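Local coordinates for protein pyruvate synthase subunit porC (Thermotoga maritima MSB8, PDB 2RAA) that forms the gamma chain of the heterotetrameric pyruvate synthase, which oxidises pyruvate with CoA and ferredoxin to give acetyl-CoA, CO2 and reduced ferredoxin, at residues Y19-W24 against E83-V88; T94-A99 against E119-K124; A99-L104 against T125-K130; D107-V112 against K130-D135; V158-I163 against E198-S203. All blocks are in the same frame, centred on the assembly; numbering follows the deposited sequence. Where two conformers were deposited one is given.

Contact 1. Residues Y19-W24 against E83-V88; sequences YFEIRW and ENPDVV. With SO4 (sulfate ion), chain C.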
# COMPACT_ATOMS: atom_id res chain seq x y z
N TYR A 19 14.34 -7.32 -8.83
CA TYR A 19 13.24 -7.25 -7.86
C TYR A 19 12.51 -5.90 -8.01
O TYR A 19 13.16 -4.86 -8.13
CB TYR A 19 13.78 -7.40 -6.41
CG TYR A 19 14.09 -8.83 -5.98
CD1 TYR A 19 13.06 -9.71 -5.65
CD2 TYR A 19 15.39 -9.32 -5.92
CE1 TYR A 19 13.31 -11.05 -5.29
CE2 TYR A 19 15.65 -10.66 -5.54
CZ TYR A 19 14.60 -11.51 -5.22
OH TYR A 19 14.82 -12.83 -4.84
N PHE A 20 11.18 -5.92 -7.98
CA PHE A 20 10.36 -4.71 -7.95
C PHE A 20 10.21 -4.38 -6.46
O PHE A 20 9.90 -5.24 -5.64
CB PHE A 20 8.98 -4.96 -8.59
CG PHE A 20 8.11 -3.75 -8.70
CD1 PHE A 20 8.23 -2.90 -9.76
CD2 PHE A 20 7.18 -3.45 -7.72
CE1 PHE A 20 7.44 -1.79 -9.86
CE2 PHE A 20 6.40 -2.32 -7.82
CZ PHE A 20 6.53 -1.50 -8.91
N GLU A 21 10.39 -3.12 -6.12
CA GLU A 21 10.46 -2.76 -4.74
C GLU A 21 9.47 -1.69 -4.28
O GLU A 21 9.33 -0.68 -4.92
CB GLU A 21 11.86 -2.27 -4.49
CG GLU A 21 12.14 -2.08 -3.03
CD GLU A 21 13.51 -1.52 -2.78
OE1 GLU A 21 14.47 -2.00 -3.44
OE2 GLU A 21 13.58 -0.60 -1.93
N ILE A 22 8.87 -1.91 -3.10
CA ILE A 22 7.85 -1.06 -2.55
C ILE A 22 8.16 -0.72 -1.09
O ILE A 22 8.50 -1.59 -0.32
CB ILE A 22 6.53 -1.82 -2.53
CG1 ILE A 22 6.15 -2.25 -3.98
CG2 ILE A 22 5.45 -0.95 -1.89
CD1 ILE A 22 5.32 -3.50 -4.05
N ARG A 23 8.06 0.54 -0.70
CA ARG A 23 8.36 0.94 0.67
C ARG A 23 7.14 1.60 1.24
O ARG A 23 6.60 2.51 0.65
CB ARG A 23 9.54 1.90 0.73
CG ARG A 23 9.92 2.31 2.16
CD ARG A 23 11.17 3.18 2.11
NE ARG A 23 10.88 4.49 1.57
CZ ARG A 23 11.78 5.31 1.05
NH1 ARG A 23 13.06 4.97 0.93
NH2 ARG A 23 11.37 6.48 0.61
N TRP A 24 6.70 1.13 2.39
CA TRP A 24 5.45 1.60 2.98
C TRP A 24 5.77 2.46 4.13
O TRP A 24 6.71 2.15 4.87
CB TRP A 24 4.68 0.44 3.61
CG TRP A 24 4.28 -0.61 2.70
CD1 TRP A 24 5.09 -1.51 2.13
CD2 TRP A 24 2.94 -0.93 2.28
NE1 TRP A 24 4.36 -2.38 1.36
CE2 TRP A 24 3.04 -2.02 1.41
CE3 TRP A 24 1.68 -0.38 2.53
CZ2 TRP A 24 1.93 -2.59 0.78
CZ3 TRP A 24 0.56 -0.93 1.92
CH2 TRP A 24 0.69 -2.02 1.05
N GLU A 83 16.34 1.44 0.02
CA GLU A 83 16.78 2.82 -0.18
C GLU A 83 16.32 3.36 -1.53
O GLU A 83 16.20 4.57 -1.68
CB GLU A 83 18.31 2.95 0.01
CG GLU A 83 18.74 2.70 1.47
CD GLU A 83 20.06 1.91 1.61
OE1 GLU A 83 21.05 2.29 0.94
OE2 GLU A 83 20.09 0.92 2.39
N ASN A 84 16.01 2.48 -2.49
CA ASN A 84 15.59 2.91 -3.83
C ASN A 84 14.32 2.26 -4.37
O ASN A 84 14.36 1.53 -5.37
CB ASN A 84 16.71 2.66 -4.80
CG ASN A 84 17.87 3.53 -4.53
OD1 ASN A 84 17.90 4.69 -4.96
ND2 ASN A 84 18.83 3.01 -3.79
N PRO A 85 13.19 2.59 -3.74
CA PRO A 85 11.94 1.93 -4.09
C PRO A 85 11.33 2.38 -5.41
O PRO A 85 11.45 3.53 -5.81
CB PRO A 85 11.03 2.32 -2.95
CG PRO A 85 11.50 3.67 -2.57
CD PRO A 85 12.99 3.60 -2.70
N ASP A 86 10.64 1.45 -6.05
CA ASP A 86 9.88 1.72 -7.26
C ASP A 86 8.57 2.40 -6.92
O ASP A 86 8.02 3.12 -7.77
CB ASP A 86 9.61 0.40 -7.99
CG ASP A 86 10.90 -0.26 -8.51
OD1 ASP A 86 11.58 0.35 -9.35
OD2 ASP A 86 11.22 -1.40 -8.09
N VAL A 87 8.10 2.21 -5.68
CA VAL A 87 6.84 2.78 -5.23
C VAL A 87 6.93 3.06 -3.77
O VAL A 87 7.46 2.25 -3.03
CB VAL A 87 5.63 1.79 -5.41
CG1 VAL A 87 4.32 2.39 -4.91
CG2 VAL A 87 5.48 1.38 -6.90
N VAL A 88 6.41 4.21 -3.35
CA VAL A 88 6.34 4.60 -1.94
C VAL A 88 4.87 4.73 -1.65
O VAL A 88 4.15 5.36 -2.42
CB VAL A 88 7.12 5.94 -1.64
CG1 VAL A 88 6.82 6.45 -0.26
CG2 VAL A 88 8.65 5.73 -1.81
S SO4 C . 17.47 -0.95 -2.56
O1 SO4 C . 18.67 -0.40 -3.18
O2 SO4 C . 16.36 -0.02 -2.87
O3 SO4 C . 17.23 -2.27 -3.13
O4 SO4 C . 17.69 -1.03 -1.11
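Two parallel strands of the central mixed sheet meet here, I22 pairing with V87 and R23 with V88, where the loop E83-D86 runs into strand 87-90. The backbone N of R23 donates to V87 O at 3.0 Å, while E21 O accepts from both D86 N (2.7 Å) and V87 N, a double grip. D86 adds a side-chain link: its OD2 takes the N-H of E21 at 2.7 Å through the anti lone pair. With CG of F20 anti to the backbone N (chi1 -176°), the ring swings over to D86, whose CB sits 3.9 Å from the ring centroid in a CH-pi contact, and F20 CZ meets V87 CG2 at 3.7 Å. On the face carrying R23, the guanidinium lies with one face over the P85 ring, and its NH2 reaches V88 CG2. A sulfate ion, probably from the crystallisation liquor, accepts from the backbone of E83 and N84, with N84 N 2.6 Å from sulfate O2. R23 is also hydrogen-bonded to H25 and to the carbonyls of V82, I100 and E102. I22 packs on helix 32-45, V87 on helix 150-161, and strand 64-72 flanks strand 19-27 on its other edge.

Contact 2. Residues T94-A99 against E119-K124; sequences TLLSPA and EFVRKK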
# COMPACT_ATOMS: atom_id res chain seq x y z
N THR A 94 -0.46 12.35 7.19
CA THR A 94 0.28 13.03 8.21
C THR A 94 1.78 12.81 8.19
O THR A 94 2.53 13.65 8.68
CB THR A 94 -0.25 12.56 9.52
OG1 THR A 94 -1.11 13.58 10.00
CG2 THR A 94 0.83 12.30 10.46
N LEU A 95 2.22 11.70 7.62
CA LEU A 95 3.64 11.39 7.54
C LEU A 95 4.32 11.97 6.29
O LEU A 95 5.54 11.81 6.13
CB LEU A 95 3.81 9.87 7.57
CG LEU A 95 3.29 9.19 8.84
CD1 LEU A 95 3.24 7.72 8.64
CD2 LEU A 95 4.15 9.54 10.05
N LEU A 96 3.57 12.63 5.40
CA LEU A 96 4.11 13.15 4.16
C LEU A 96 5.18 14.20 4.46
O LEU A 96 4.98 15.08 5.30
CB LEU A 96 3.02 13.75 3.27
CG LEU A 96 2.11 12.83 2.44
CD1 LEU A 96 0.98 13.64 1.82
CD2 LEU A 96 2.87 12.07 1.33
N SER A 97 6.31 14.09 3.77
CA SER A 97 7.49 14.94 3.97
C SER A 97 8.48 14.57 2.88
O SER A 97 8.39 13.47 2.32
CB SER A 97 8.14 14.69 5.34
OG SER A 97 8.91 13.49 5.36
N PRO A 98 9.45 15.44 2.59
CA PRO A 98 10.40 15.11 1.52
C PRO A 98 11.32 13.92 1.86
O PRO A 98 11.82 13.26 0.95
CB PRO A 98 11.20 16.41 1.36
CG PRO A 98 11.11 17.08 2.70
CD PRO A 98 9.73 16.75 3.20
N ALA A 99 11.52 13.64 3.15
CA ALA A 99 12.30 12.48 3.59
C ALA A 99 11.62 11.17 3.18
O ALA A 99 12.28 10.16 2.92
CB ALA A 99 12.47 12.51 5.10
N GLU A 119 -1.63 18.23 -6.00
CA GLU A 119 -0.91 19.46 -5.69
C GLU A 119 -0.50 19.55 -4.22
O GLU A 119 0.61 19.95 -3.91
CB GLU A 119 -1.75 20.69 -6.07
CG GLU A 119 -1.00 22.00 -6.09
CD GLU A 119 -1.86 23.16 -6.58
OE1 GLU A 119 -3.07 23.20 -6.23
OE2 GLU A 119 -1.32 24.03 -7.31
N PHE A 120 -1.41 19.16 -3.32
CA PHE A 120 -1.10 19.15 -1.89
C PHE A 120 0.05 18.18 -1.58
O PHE A 120 0.98 18.51 -0.83
CB PHE A 120 -2.33 18.76 -1.06
CG PHE A 120 -2.01 18.50 0.38
CD1 PHE A 120 -1.67 19.55 1.22
CD2 PHE A 120 -2.01 17.21 0.89
CE1 PHE A 120 -1.36 19.32 2.55
CE2 PHE A 120 -1.70 16.97 2.22
CZ PHE A 120 -1.38 18.02 3.06
N VAL A 121 -0.04 16.99 -2.16
CA VAL A 121 0.95 15.95 -1.95
C VAL A 121 2.31 16.39 -2.51
O VAL A 121 3.36 16.14 -1.91
CB VAL A 121 0.52 14.62 -2.63
CG1 VAL A 121 1.60 13.55 -2.45
CG2 VAL A 121 -0.83 14.15 -2.07
N ARG A 122 2.27 17.05 -3.66
CA ARG A 122 3.46 17.58 -4.31
C ARG A 122 4.16 18.61 -3.45
O ARG A 122 5.38 18.66 -3.40
CB ARG A 122 3.06 18.22 -5.63
CG ARG A 122 3.94 17.82 -6.79
CD ARG A 122 3.09 17.69 -8.06
NE ARG A 122 3.53 16.56 -8.87
CZ ARG A 122 2.78 15.97 -9.81
NH1 ARG A 122 1.54 16.40 -10.05
NH2 ARG A 122 3.29 14.95 -10.49
N LYS A 123 3.36 19.45 -2.79
CA LYS A 123 3.88 20.52 -1.92
C LYS A 123 4.57 19.91 -0.72
O LYS A 123 5.68 20.31 -0.37
CB LYS A 123 2.76 21.45 -1.44
CG LYS A 123 3.22 22.65 -0.59
N LYS A 124 3.90 18.95 -0.09
CA LYS A 124 4.41 18.31 1.13
C LYS A 124 5.69 17.49 0.91
O LYS A 124 6.53 17.40 1.81
CB LYS A 124 3.32 17.43 1.76
CG LYS A 124 2.39 18.19 2.71
CD LYS A 124 3.02 18.27 4.10
CE LYS A 124 2.26 19.19 5.06
NZ LYS A 124 2.49 20.64 4.77
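This is a small, mainly apolar contact without hydrogen bonds between its segments, in which the loop leading from strand 87-90 toward strand 109-113 lies against the side of helix 118-125. L96 carries most of it. Its CG lies anti to the carbonyl carbon (chi1 -79°), which carries the isobutyl end toward the helix, where the two methyls part: CD1 comes to F120 CE2 at 4.3 Å, approaching the ring obliquely, and CD2 comes to V121 CG1, also at 4.3 Å. One helical turn after F120, the CB of K124 touches the CB of L96 at 4.0 Å. The K124 chain is bent at chi2 and again at chi4, and its CD passes 3.9 Å from the carbonyl O of L96; farther out the chain leads away from the loop.

K124 O, near the end of the helix, has two C-H groups of the loop close by: the CA of S97 at 3.4 Å, in a bent CA-H...O contact, and the CD of P98, which packs against K124 O at 3.5 Å. Beneath, V121 rests on L110 and V112 of strand 109-113 and on I131 and V133 of strand 130-134, while L96 also reaches V112. L96 thus lies at the side of the layer between helix and sheet, touching both. A helix laid over two neighbouring parallel strands by branched aliphatic residues is the arrangement of a beta-alpha-beta crossover, here 109-113, 118-125 and 130-134, with the preceding loop added at the helix's side.

Contact 3. Residues A99-L104 against T125-K130; sequences AIVEGL and TGFNGK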
# COMPACT_ATOMS: atom_id res chain seq x y z
N ALA A 99 11.52 13.64 3.15
CA ALA A 99 12.30 12.48 3.59
C ALA A 99 11.62 11.17 3.18
O ALA A 99 12.28 10.16 2.92
CB ALA A 99 12.47 12.51 5.10
N ILE A 100 10.30 11.20 3.13
CA ILE A 100 9.47 10.02 2.86
C ILE A 100 9.60 9.59 1.41
O ILE A 100 9.18 8.50 1.06
CB ILE A 100 7.96 10.30 3.24
CG1 ILE A 100 7.45 9.25 4.22
CG2 ILE A 100 7.05 10.49 2.02
CD1 ILE A 100 8.13 9.39 5.62
N VAL A 101 10.18 10.45 0.57
CA VAL A 101 10.29 10.22 -0.86
C VAL A 101 11.75 10.00 -1.32
O VAL A 101 12.04 9.90 -2.51
CB VAL A 101 9.57 11.37 -1.60
CG1 VAL A 101 10.14 11.60 -2.98
CG2 VAL A 101 8.06 11.12 -1.63
N GLU A 102 12.64 9.84 -0.35
CA GLU A 102 14.04 9.57 -0.63
C GLU A 102 14.23 8.28 -1.42
O GLU A 102 13.67 7.26 -1.06
CB GLU A 102 14.85 9.51 0.67
CG GLU A 102 15.14 10.89 1.24
CD GLU A 102 16.08 10.86 2.44
OE1 GLU A 102 16.05 9.86 3.19
OE2 GLU A 102 16.85 11.84 2.62
N GLY A 103 15.03 8.34 -2.48
CA GLY A 103 15.29 7.16 -3.31
C GLY A 103 14.24 6.86 -4.36
O GLY A 103 14.44 5.97 -5.21
N LEU A 104 13.14 7.60 -4.34
CA LEU A 104 12.06 7.40 -5.31
C LEU A 104 12.41 8.08 -6.63
O LEU A 104 12.54 9.31 -6.72
CB LEU A 104 10.70 7.89 -4.77
CG LEU A 104 9.43 7.58 -5.59
CD1 LEU A 104 9.22 6.08 -5.88
CD2 LEU A 104 8.23 8.15 -4.89
N THR A 125 5.84 16.90 -0.27
CA THR A 125 6.95 15.99 -0.55
C THR A 125 8.01 16.54 -1.49
O THR A 125 9.21 16.27 -1.31
CB THR A 125 6.44 14.69 -1.20
OG1 THR A 125 5.78 15.00 -2.44
CG2 THR A 125 5.48 13.93 -0.25
N GLY A 126 7.58 17.29 -2.50
CA GLY A 126 8.47 17.79 -3.54
C GLY A 126 8.69 16.73 -4.62
O GLY A 126 9.67 16.76 -5.37
N PHE A 127 7.75 15.79 -4.69
CA PHE A 127 7.81 14.74 -5.67
C PHE A 127 7.11 15.13 -6.99
O PHE A 127 5.88 15.30 -7.05
CB PHE A 127 7.21 13.45 -5.12
CG PHE A 127 7.39 12.28 -6.03
CD1 PHE A 127 8.66 11.78 -6.27
CD2 PHE A 127 6.31 11.70 -6.68
CE1 PHE A 127 8.86 10.72 -7.13
CE2 PHE A 127 6.49 10.64 -7.55
CZ PHE A 127 7.76 10.14 -7.78
N ASN A 128 7.92 15.30 -8.02
CA ASN A 128 7.42 15.40 -9.39
C ASN A 128 7.50 13.94 -9.79
O ASN A 128 8.45 13.27 -9.41
CB ASN A 128 8.33 16.27 -10.23
CG ASN A 128 8.59 17.61 -9.57
OD1 ASN A 128 9.70 17.86 -9.09
ND2 ASN A 128 7.56 18.46 -9.50
N GLY A 129 6.52 13.43 -10.51
CA GLY A 129 6.42 11.98 -10.76
C GLY A 129 4.99 11.58 -10.50
O GLY A 129 4.24 12.35 -9.92
N LYS A 130 4.59 10.39 -10.93
CA LYS A 130 3.20 10.00 -10.78
C LYS A 130 2.84 9.94 -9.30
O LYS A 130 3.53 9.33 -8.51
CB LYS A 130 2.91 8.65 -11.47
CG LYS A 130 1.40 8.38 -11.63
CD LYS A 130 1.08 6.92 -11.96
CE LYS A 130 1.32 6.59 -13.42
NZ LYS A 130 1.03 5.14 -13.67
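F127 holds CG anti to its own N (chi1 -173°), and L104 likewise (chi1 -172°), so that the two side chains reach toward each other and cross at about a right angle. L104 CD2 lies over one face of the F127 ring, 3.7 Å from the centroid and 23° off the ring normal, a CH-pi contact placed toward the rim at CE1 and CZ; L104 CG also comes to F127 CE1 at 3.5 Å. V101 divides its methyls between two partners: CG1 approaches F127 CD1 obliquely at 3.6 Å, and CG2 meets T125 CB at 3.9 Å. The opposite face of the ring has G129 N above it, where a CB on G129 would run into F127 CZ.

The two pieces are loops of the alternating alpha/beta fold: V101-L104 makes a type II beta turn ahead of strand 109-113, with G103 at its positive-phi corner, and T125-K130 leads from helix 118-125 into strand 130-134. T125 OG1 takes the N-H of F127 at 3.1 Å in an ST turn and is also hydrogen-bonded to V121 O, tying the chain just before the ring to the end of the helix. With an alanine in place of F127, the methyls of L104 and V101 would probably face a gap where the ring now lies. L110 of strand 109-113 touches V101, L104, T125 and F127 alike.

Contact 4. Residues D107-V112 against K130-D135; sequences DGILLV and KICVVD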
# COMPACT_ATOMS: atom_id res chain seq x y z
N ASP A 107 10.39 8.05 -12.59
CA ASP A 107 9.42 7.12 -13.22
C ASP A 107 8.72 6.19 -12.19
O ASP A 107 8.01 5.28 -12.57
CB ASP A 107 9.89 6.39 -14.55
CG ASP A 107 11.23 5.64 -14.44
OD1 ASP A 107 11.56 5.09 -13.37
OD2 ASP A 107 11.95 5.56 -15.48
N GLY A 108 8.87 6.49 -10.89
CA GLY A 108 8.24 5.73 -9.81
C GLY A 108 6.91 6.33 -9.38
O GLY A 108 6.51 7.36 -9.91
N ILE A 109 6.25 5.70 -8.39
CA ILE A 109 4.91 6.11 -7.94
C ILE A 109 4.87 6.44 -6.48
O ILE A 109 5.43 5.75 -5.67
CB ILE A 109 3.84 4.99 -8.18
CG1 ILE A 109 3.71 4.71 -9.68
CG2 ILE A 109 2.49 5.37 -7.58
CD1 ILE A 109 2.68 3.65 -10.04
N LEU A 110 4.17 7.51 -6.16
CA LEU A 110 3.90 7.85 -4.78
C LEU A 110 2.40 7.63 -4.63
O LEU A 110 1.59 8.28 -5.30
CB LEU A 110 4.31 9.28 -4.48
CG LEU A 110 3.95 9.88 -3.14
CD1 LEU A 110 4.42 9.02 -1.96
CD2 LEU A 110 4.57 11.28 -3.09
N LEU A 111 2.04 6.67 -3.79
CA LEU A 111 0.65 6.30 -3.56
C LEU A 111 0.31 6.73 -2.13
O LEU A 111 1.08 6.44 -1.20
CB LEU A 111 0.47 4.78 -3.77
CG LEU A 111 -0.87 4.16 -3.33
CD1 LEU A 111 -2.05 4.73 -4.12
CD2 LEU A 111 -0.80 2.63 -3.38
N VAL A 112 -0.82 7.44 -1.96
CA VAL A 112 -1.19 8.05 -0.67
C VAL A 112 -2.67 7.88 -0.33
O VAL A 112 -3.53 7.95 -1.18
CB VAL A 112 -0.81 9.57 -0.62
CG1 VAL A 112 -0.90 10.13 0.80
CG2 VAL A 112 0.61 9.81 -1.15
N LYS A 130 4.59 10.39 -10.93
CA LYS A 130 3.20 10.00 -10.78
C LYS A 130 2.84 9.94 -9.30
O LYS A 130 3.53 9.33 -8.51
CB LYS A 130 2.91 8.65 -11.47
CG LYS A 130 1.40 8.38 -11.63
CD LYS A 130 1.08 6.92 -11.96
CE LYS A 130 1.32 6.59 -13.42
NZ LYS A 130 1.03 5.14 -13.67
N ILE A 131 1.77 10.63 -8.94
CA ILE A 131 1.22 10.62 -7.59
C ILE A 131 -0.19 10.06 -7.69
O ILE A 131 -1.00 10.59 -8.43
CB ILE A 131 1.14 12.03 -6.96
CG1 ILE A 131 2.55 12.58 -6.70
CG2 ILE A 131 0.28 11.99 -5.68
CD1 ILE A 131 2.62 14.07 -6.33
N CYS A 132 -0.48 8.99 -6.95
CA CYS A 132 -1.80 8.39 -6.95
C CYS A 132 -2.39 8.57 -5.54
O CYS A 132 -1.66 8.47 -4.55
CB CYS A 132 -1.68 6.91 -7.31
SG CYS A 132 -0.66 6.57 -8.78
N VAL A 133 -3.68 8.87 -5.44
CA VAL A 133 -4.32 9.11 -4.14
C VAL A 133 -5.66 8.38 -4.10
O VAL A 133 -6.31 8.17 -5.13
CB VAL A 133 -4.58 10.63 -3.89
CG1 VAL A 133 -3.30 11.45 -3.94
CG2 VAL A 133 -5.63 11.20 -4.85
N VAL A 134 -6.07 7.99 -2.90
CA VAL A 134 -7.37 7.31 -2.75
C VAL A 134 -7.78 7.46 -1.29
O VAL A 134 -6.94 7.44 -0.42
CB VAL A 134 -7.30 5.82 -3.09
CG1 VAL A 134 -6.24 5.10 -2.24
CG2 VAL A 134 -8.71 5.13 -3.02
N ASP A 135 -9.06 7.62 -1.05
CA ASP A 135 -9.54 7.81 0.37
C ASP A 135 -9.80 6.44 0.96
O ASP A 135 -10.95 5.95 1.01
CB ASP A 135 -10.80 8.67 0.35
CG ASP A 135 -11.36 8.92 1.71
OD1 ASP A 135 -10.70 8.54 2.71
OD2 ASP A 135 -12.48 9.45 1.75
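Four backbone hydrogen bonds run in sequence between L110-V112 and K130-V134, the ladder of two parallel strands. L110 N donates to K130 O at 3.0 Å in the carbonyl plane; C132 N then donates to L110 O at 2.7 Å, nearly along the C=O direction and close to straight (166°). V112 N returns to C132 O at 2.9 Å from a position tilted out of the carbonyl plane, and V134 N reaches V112 O at 3.1 Å. CA-H...O contacts fill in between them, among them I131 CA to L110 O. The short strand axes are 16° from parallel.

On the face bearing I109, L111 and C132, the packing centres on the cysteine. I109 CG2 touches C132 SG at 3.6 Å, and L111 CD1 touches C132 CB at 3.9 Å. I109 runs alongside K130, its CD1 at 4.1 Å from the lysine CD. An alanine in place of I109 would probably open a gap beside the sulfur and leave the K130 methylenes without their apolar neighbour. Helix 150-161 covers this face, with V160 on I109 and C132, and M153 on L111 and V134. On the other face L110 and I131 pack against V121 of helix 118-125, which connects the two strands in a beta-alpha-beta crossover.

C132 forms a disulfide with C202, although the modelled C132 SG and C202 SG stand 2.7 Å apart, long for the bond. The bridge cross-links strand 130-134 to the neighbouring edge strand 201-202 at the C-terminal end, in a largely apolar setting of I109, V160 and V200.

Contact 5. Residues V158-I163 against E198-S203; sequences VRVTGI and EEVKCS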
# COMPACT_ATOMS: atom_id res chain seq x y z
N VAL A 158 -2.20 -2.58 -6.29
CA VAL A 158 -2.31 -3.57 -7.32
C VAL A 158 -2.78 -2.89 -8.59
O VAL A 158 -2.24 -3.13 -9.66
CB VAL A 158 -3.27 -4.67 -6.90
CG1 VAL A 158 -3.78 -5.46 -8.14
CG2 VAL A 158 -2.58 -5.54 -5.86
N ARG A 159 -3.76 -2.01 -8.46
CA ARG A 159 -4.24 -1.24 -9.58
C ARG A 159 -3.13 -0.39 -10.23
O ARG A 159 -2.91 -0.52 -11.44
CB ARG A 159 -5.43 -0.40 -9.17
CG ARG A 159 -5.99 0.54 -10.22
CD ARG A 159 -6.80 -0.19 -11.28
NE ARG A 159 -7.23 0.76 -12.30
CZ ARG A 159 -8.33 1.51 -12.25
NH1 ARG A 159 -9.19 1.44 -11.24
NH2 ARG A 159 -8.57 2.35 -13.25
N VAL A 160 -2.40 0.43 -9.49
CA VAL A 160 -1.39 1.32 -10.14
C VAL A 160 -0.07 0.71 -10.53
O VAL A 160 0.67 1.32 -11.29
CB VAL A 160 -1.07 2.56 -9.29
CG1 VAL A 160 -2.36 3.22 -8.86
CG2 VAL A 160 -0.16 2.19 -8.05
N THR A 161 0.25 -0.47 -10.02
CA THR A 161 1.50 -1.15 -10.39
C THR A 161 1.31 -2.43 -11.18
O THR A 161 2.24 -2.91 -11.79
CB THR A 161 2.28 -1.60 -9.12
OG1 THR A 161 1.48 -2.54 -8.39
CG2 THR A 161 2.66 -0.43 -8.23
N GLY A 162 0.15 -3.05 -11.08
CA GLY A 162 -0.05 -4.38 -11.68
C GLY A 162 0.88 -5.45 -11.13
O GLY A 162 1.06 -6.47 -11.76
N ILE A 163 1.41 -5.27 -9.91
CA ILE A 163 2.49 -6.17 -9.42
C ILE A 163 2.03 -7.61 -9.24
O ILE A 163 2.83 -8.54 -9.35
CB ILE A 163 3.15 -5.61 -8.15
CG1 ILE A 163 4.36 -6.41 -7.72
CG2 ILE A 163 2.10 -5.52 -7.00
CD1 ILE A 163 5.44 -6.64 -8.77
N GLU A 198 -10.55 0.06 -7.74
CA GLU A 198 -11.39 0.89 -8.62
C GLU A 198 -11.23 2.39 -8.48
O GLU A 198 -11.20 3.11 -9.47
CB GLU A 198 -12.85 0.57 -8.36
CG GLU A 198 -13.26 -0.78 -8.92
CD GLU A 198 -14.50 -1.36 -8.27
OE1 GLU A 198 -15.23 -0.67 -7.49
OE2 GLU A 198 -14.72 -2.56 -8.57
N GLU A 199 -11.14 2.87 -7.23
CA GLU A 199 -11.22 4.30 -6.97
C GLU A 199 -9.94 5.11 -6.92
O GLU A 199 -10.00 6.32 -6.89
CB GLU A 199 -12.06 4.49 -5.71
CG GLU A 199 -13.55 4.50 -6.08
CD GLU A 199 -14.45 3.76 -5.11
OE1 GLU A 199 -14.47 4.13 -3.90
OE2 GLU A 199 -15.15 2.82 -5.58
N VAL A 200 -8.78 4.47 -6.93
CA VAL A 200 -7.54 5.23 -6.87
C VAL A 200 -7.46 6.16 -8.11
O VAL A 200 -7.84 5.74 -9.19
CB VAL A 200 -6.32 4.30 -6.84
CG1 VAL A 200 -6.32 3.34 -8.06
CG2 VAL A 200 -5.02 5.12 -6.72
N LYS A 201 -7.00 7.40 -7.95
CA LYS A 201 -6.84 8.32 -9.09
C LYS A 201 -5.41 8.77 -9.22
O LYS A 201 -4.74 9.03 -8.23
CB LYS A 201 -7.74 9.56 -8.96
CG LYS A 201 -9.23 9.29 -8.78
CD LYS A 201 -9.88 8.60 -9.97
CE LYS A 201 -11.38 8.36 -9.70
NZ LYS A 201 -12.04 7.56 -10.79
N CYS A 202 -4.96 8.92 -10.47
CA CYS A 202 -3.58 9.26 -10.76
C CYS A 202 -3.31 10.58 -11.50
O CYS A 202 -4.05 11.01 -12.38
CB CYS A 202 -2.95 8.12 -11.54
SG CYS A 202 -2.68 6.70 -10.52
N SER A 203 -2.16 11.15 -11.13
CA SER A 203 -1.55 12.35 -11.66
C SER A 203 -1.28 12.28 -13.16
O SER A 203 -1.48 13.26 -13.89
CB SER A 203 -0.21 12.47 -10.93
OG SER A 203 0.42 13.70 -11.08
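R159 and V160, on the last turn of helix 150-161, reach across to the chain where helix 183-199 gives way to strand 201-202. With CG anti to the backbone N (chi1 176°), R159 brings its CG to 3.6 Å from V200 CG1, and the bend at chi2 (75°) turns the guanidinium toward the E198 carbonyl. It arrives there with its edge, R159 NH1 making a weak, bent hydrogen bond to E198 O at 3.2 Å; the same nitrogen is hydrogen-bonded to Y197 O, so R159 binds carbonyls at the C-terminal end of helix 183-199, where its charge would suit the helix dipole.

V160 turns CG1 anti to its carbonyl carbon (chi1 -50°), which sets this one methyl between two partners, V200 CG2 and C202 SG, each at 3.9 Å. V200 CG1 goes to the arginine and CG2 to V160. C202 is disulfide-bonded to C132, so V160 packs against the bridge. Strand 201-202 runs antiparallel at the sheet's edge, with backbone hydrogen bonds joining K201 to V133 and S203 to I131 of strand 130-134, while V160 and V200 also touch I109 and L111 of strand 109-113 and V158 faces helix 166-176.

From the N terminus, contact 1 comes first, bringing 83-88 back beside strand 19-24 after an excursion through helix 32-45 and two strands. The next three contacts interlock: 94-99 and 99-104 (sharing A99) and 107-112 come in order, and their partners 119-124, 125-130 and 130-135 follow in the same order, so contacts 2, 3 and 4 cross one another around the 109-113/118-125/130-134 crossover. Contact 4 meets contact 1 through backbone bonds between V88 and both I109 and L111. Contact 5 closes last, in series, joining the end of helix 150-161 to the C-terminal strand, which pairs with 130-134 of contact 4 and shares its disulfide.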